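Local coordinates for protein methylenetetrahydrofolate--tRNA-(uracil-5-)-methyltransferase trmFO (PDB 3G5S) that catalyses the folate- and FAD-dependent methylation of uridine 54 in tRNA to 5-methyluridine, probably using NADH or NADPH as reductant, at residues E31-R36 / F46-C51. Numbering follows the deposited sequence.
Sequences EMRPKR and FAEIVC. With FAD (flavin-adenine dinucleotide), chain B.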
loop_
_atom_site.group_PDB
_atom_site.type_symbol
_atom_site.label_atom_id
_atom_site.label_comp_id
_atom_site.label_asym_id
_atom_site.label_seq_id
_atom_site.Cartn_x
_atom_site.Cartn_y
_atom_site.Cartn_z
ATOM N N GLU A 31 -8.573 -18.782 -10.458
ATOM C CA GLU A 31 -9.255 -17.532 -10.735
ATOM C C GLU A 31 -10.739 -17.804 -10.876
ATOM O O GLU A 31 -11.153 -18.633 -11.687
ATOM C CB GLU A 31 -8.705 -16.879 -12.005
ATOM C CG GLU A 31 -9.439 -15.611 -12.409
ATOM C CD GLU A 31 -9.560 -14.620 -11.272
ATOM O OE1 GLU A 31 -10.710 -14.282 -10.905
ATOM O OE2 GLU A 31 -8.510 -14.186 -10.739
HETATM N N MSE A 32 -11.547 -17.108 -10.089
HETATM C CA MSE A 32 -12.984 -17.348 -10.128
HETATM C C MSE A 32 -13.689 -16.666 -11.304
HETATM O O MSE A 32 -14.770 -17.091 -11.715
HETATM C CB MSE A 32 -13.622 -16.939 -8.809
HETATM C CG MSE A 32 -13.614 -15.459 -8.539
HETATM SE SE MSE A 32 -14.309 -15.091 -6.775
HETATM C CE MSE A 32 -14.341 -13.144 -6.895
ATOM N N ARG A 33 -13.088 -15.611 -11.843
ATOM C CA ARG A 33 -13.645 -14.963 -13.018
ATOM C C ARG A 33 -13.480 -15.880 -14.223
ATOM O O ARG A 33 -12.512 -16.632 -14.296
ATOM C CB ARG A 33 -12.947 -13.630 -13.272
ATOM C CG ARG A 33 -13.173 -12.603 -12.182
ATOM C CD ARG A 33 -12.476 -11.289 -12.500
ATOM N NE ARG A 33 -11.020 -11.337 -12.379
ATOM C CZ ARG A 33 -10.170 -11.298 -13.405
ATOM N NH1 ARG A 33 -10.617 -11.239 -14.651
ATOM N NH2 ARG A 33 -8.860 -11.317 -13.183
ATOM N N PRO A 34 -14.402 -15.794 -15.196
ATOM C CA PRO A 34 -15.523 -14.851 -15.282
ATOM C C PRO A 34 -16.832 -15.343 -14.662
ATOM O O PRO A 34 -17.760 -14.542 -14.545
ATOM C CB PRO A 34 -15.718 -14.701 -16.790
ATOM C CG PRO A 34 -15.326 -16.029 -17.341
ATOM C CD PRO A 34 -14.249 -16.579 -16.435
ATOM N N LYS A 35 -16.930 -16.616 -14.285
ATOM C CA LYS A 35 -18.216 -17.131 -13.811
ATOM C C LYS A 35 -18.618 -16.543 -12.457
ATOM O O LYS A 35 -19.802 -16.489 -12.127
ATOM C CB LYS A 35 -18.259 -18.665 -13.790
ATOM C CG LYS A 35 -18.193 -19.321 -15.166
ATOM C CD LYS A 35 -19.286 -18.823 -16.103
ATOM C CE LYS A 35 -20.681 -19.169 -15.606
ATOM N NZ LYS A 35 -21.721 -18.854 -16.630
ATOM N N ARG A 36 -17.635 -16.105 -11.681
ATOM C CA ARG A 36 -17.915 -15.312 -10.493
ATOM C C ARG A 36 -17.095 -14.032 -10.598
ATOM O O ARG A 36 -15.869 -14.070 -10.548
ATOM C CB ARG A 36 -17.577 -16.082 -9.211
ATOM C CG ARG A 36 -18.210 -15.491 -7.956
ATOM C CD ARG A 36 -18.021 -16.380 -6.725
ATOM N NE ARG A 36 -18.668 -17.685 -6.850
ATOM C CZ ARG A 36 -19.954 -17.916 -6.602
ATOM N NH1 ARG A 36 -20.749 -16.921 -6.225
ATOM N NH2 ARG A 36 -20.446 -19.141 -6.741
ATOM N N PHE A 46 -6.400 -12.306 -16.966
ATOM C CA PHE A 46 -5.491 -12.149 -15.845
ATOM C C PHE A 46 -4.984 -10.711 -15.808
ATOM O O PHE A 46 -4.738 -10.102 -16.848
ATOM C CB PHE A 46 -4.305 -13.103 -15.953
ATOM C CG PHE A 46 -4.690 -14.554 -16.104
ATOM C CD1 PHE A 46 -5.923 -15.024 -15.661
ATOM C CD2 PHE A 46 -3.802 -15.458 -16.663
ATOM C CE1 PHE A 46 -6.264 -16.366 -15.796
ATOM C CE2 PHE A 46 -4.140 -16.794 -16.802
ATOM C CZ PHE A 46 -5.368 -17.242 -16.370
ATOM N N ALA A 47 -4.836 -10.183 -14.600
ATOM C CA ALA A 47 -4.307 -8.844 -14.385
ATOM C C ALA A 47 -5.151 -7.768 -15.071
ATOM O O ALA A 47 -4.640 -6.764 -15.559
ATOM C CB ALA A 47 -2.841 -8.762 -14.815
ATOM N N GLU A 48 -6.460 -7.979 -15.087
ATOM C CA GLU A 48 -7.379 -6.944 -15.523
ATOM C C GLU A 48 -7.179 -5.681 -14.692
ATOM O O GLU A 48 -7.103 -5.742 -13.462
ATOM C CB GLU A 48 -8.827 -7.427 -15.392
ATOM C CG GLU A 48 -9.857 -6.343 -15.685
ATOM C CD GLU A 48 -11.306 -6.830 -15.607
ATOM O OE1 GLU A 48 -11.556 -8.055 -15.612
ATOM O OE2 GLU A 48 -12.204 -5.968 -15.541
ATOM N N ILE A 49 -7.101 -4.547 -15.379
ATOM C CA ILE A 49 -6.991 -3.241 -14.751
ATOM C C ILE A 49 -8.405 -2.691 -14.584
ATOM O O ILE A 49 -9.088 -2.424 -15.569
ATOM C CB ILE A 49 -6.168 -2.290 -15.644
ATOM C CG1 ILE A 49 -4.732 -2.800 -15.793
ATOM C CG2 ILE A 49 -6.204 -0.864 -15.106
ATOM C CD1 ILE A 49 -3.862 -2.547 -14.579
ATOM N N VAL A 50 -8.861 -2.548 -13.342
ATOM C CA VAL A 50 -10.274 -2.241 -13.116
ATOM C C VAL A 50 -10.632 -0.754 -13.131
ATOM O O VAL A 50 -11.802 -0.408 -13.238
ATOM C CB VAL A 50 -10.828 -2.897 -11.826
ATOM C CG1 VAL A 50 -10.692 -4.407 -11.903
ATOM C CG2 VAL A 50 -10.142 -2.335 -10.599
ATOM N N CYS A 51 -9.641 0.126 -13.037
ATOM C CA CYS A 51 -9.932 1.558 -12.984
ATOM C C CYS A 51 -8.978 2.365 -13.862
ATOM O O CYS A 51 -8.902 2.138 -15.067
ATOM C CB CYS A 51 -9.890 2.053 -11.538
ATOM S SG CYS A 51 -10.763 3.603 -11.240
HETATM P PA FAD B . -6.858 -7.960 -8.041
HETATM O O1A FAD B . -8.249 -7.494 -7.723
HETATM O O2A FAD B . -6.164 -7.368 -9.228
HETATM O O5B FAD B . -6.815 -9.547 -8.213
HETATM C C5B FAD B . -7.468 -10.409 -7.301
HETATM C C4B FAD B . -8.001 -11.585 -8.095
HETATM O O4B FAD B . -8.473 -12.577 -7.200
HETATM C C3B FAD B . -9.190 -11.189 -8.968
HETATM O O3B FAD B . -8.990 -11.601 -10.307
HETATM C C2B FAD B . -10.380 -11.903 -8.327
HETATM O O2B FAD B . -11.387 -12.305 -9.233
HETATM C C1B FAD B . -9.711 -13.103 -7.686
HETATM N N9A FAD B . -10.363 -13.714 -6.519
HETATM C C8A FAD B . -10.858 -13.087 -5.409
HETATM N N7A FAD B . -11.273 -14.024 -4.532
HETATM C C5A FAD B . -11.034 -15.246 -5.078
HETATM C C6A FAD B . -11.249 -16.546 -4.640
HETATM N N6A FAD B . -11.629 -16.825 -3.386
HETATM N N1A FAD B . -10.874 -17.580 -5.454
HETATM C C2A FAD B . -10.320 -17.356 -6.692
HETATM N N3A FAD B . -10.098 -16.073 -7.137
HETATM C C4A FAD B . -10.464 -15.057 -6.328
HETATM N N1 FAD B . -5.012 0.785 -8.087
HETATM C C2 FAD B . -4.266 1.727 -8.749
HETATM O O2 FAD B . -3.038 1.695 -8.703
HETATM N N3 FAD B . -4.906 2.714 -9.474
HETATM C C4 FAD B . -6.286 2.788 -9.564
HETATM O O4 FAD B . -6.827 3.681 -10.226
HETATM C C4X FAD B . -7.033 1.823 -8.889
HETATM N N5 FAD B . -8.408 1.845 -8.932
HETATM C C5X FAD B . -9.131 0.877 -8.265
HETATM C C6 FAD B . -10.521 0.905 -8.326
HETATM C C7 FAD B . -11.273 -0.050 -7.656
HETATM C C7M FAD B . -12.775 -0.015 -7.726
HETATM C C8 FAD B . -10.626 -1.043 -6.928
HETATM C C8M FAD B . -11.428 -2.084 -6.202
HETATM C C9 FAD B . -9.235 -1.075 -6.868
HETATM C C9A FAD B . -8.477 -0.115 -7.534
HETATM N N10 FAD B . -7.090 -0.134 -7.459
HETATM C C10 FAD B . -6.385 0.831 -8.153
HETATM C "C1'" FAD B . -6.425 -0.719 -6.234
HETATM C "C2'" FAD B . -5.474 -1.891 -6.531
HETATM O "O2'" FAD B . -4.177 -1.455 -6.902
HETATM C "C3'" FAD B . -6.048 -2.854 -7.569
HETATM O "O3'" FAD B . -7.212 -3.419 -6.999
HETATM C "C4'" FAD B . -5.082 -3.970 -7.962
HETATM O "O4'" FAD B . -5.634 -4.646 -9.074
HETATM C "C5'" FAD B . -4.803 -4.926 -6.809
HETATM O "O5'" FAD B . -4.136 -6.071 -7.292
HETATM P P FAD B . -4.399 -7.485 -6.591
HETATM O O1P FAD B . -4.121 -7.410 -5.124
HETATM O O2P FAD B . -3.649 -8.504 -7.385
HETATM O O3P FAD B . -5.985 -7.703 -6.719
#
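Arg33 reaches across to Glu48 with one corner of its guanidinium: NH1 stands 3.5 Å from Glu48 OE1, the two planes almost perpendicular at 88°. Glu48 OE1 sits off the guanidinium plane with no N-H aimed at it, which makes the pairing a matter of charge attraction, and each group has firmer partners nearby. NH1 donates to the carbonyls of Thr43 and Arg45, while the Glu48 carboxylate is hydrogen-bonded by Thr43 OG1 and Gly42 N. Beside this loose pairing, the grip on the FAD ribose is tight. Glu31 spans both hydroxyls of the adenosine ribose, taking FAD O2B on OE1 and FAD O3B on OE2, each at 2.7 Å, the hallmark of the acidic residue that follows the second strand in Rossmann-type dinucleotide folds. Its CG is anti to the backbone N, and the bend at chi2 (51°) then turns the carboxylate to the sugar. FAD O3B also receives Arg33 NE and NH2, both at 2.9 Å. The backbone N of Arg33 closes back on the anti lone pair of Glu31 OE1 at 2.9 Å, a nearly straight bond (168°), and Ala9 N holds OE2. Together these bonds fix the carboxylate's rotation, and the nearby arginine would be expected to favour its ionised form. Farther along, Lys35 and Arg36 are exposed and neither touches 46-51. Cys51 CB lies 3.0 Å from flavin N5 of FAD, short for a van der Waals contact. Both segments belong to the long loop between strands 27-30 and 54-57; Phe46 and Ala47 pack against helices 11-22 and 97-109, and Glu31 pairs through its backbone with Val117 of the neighbouring strand 114-117.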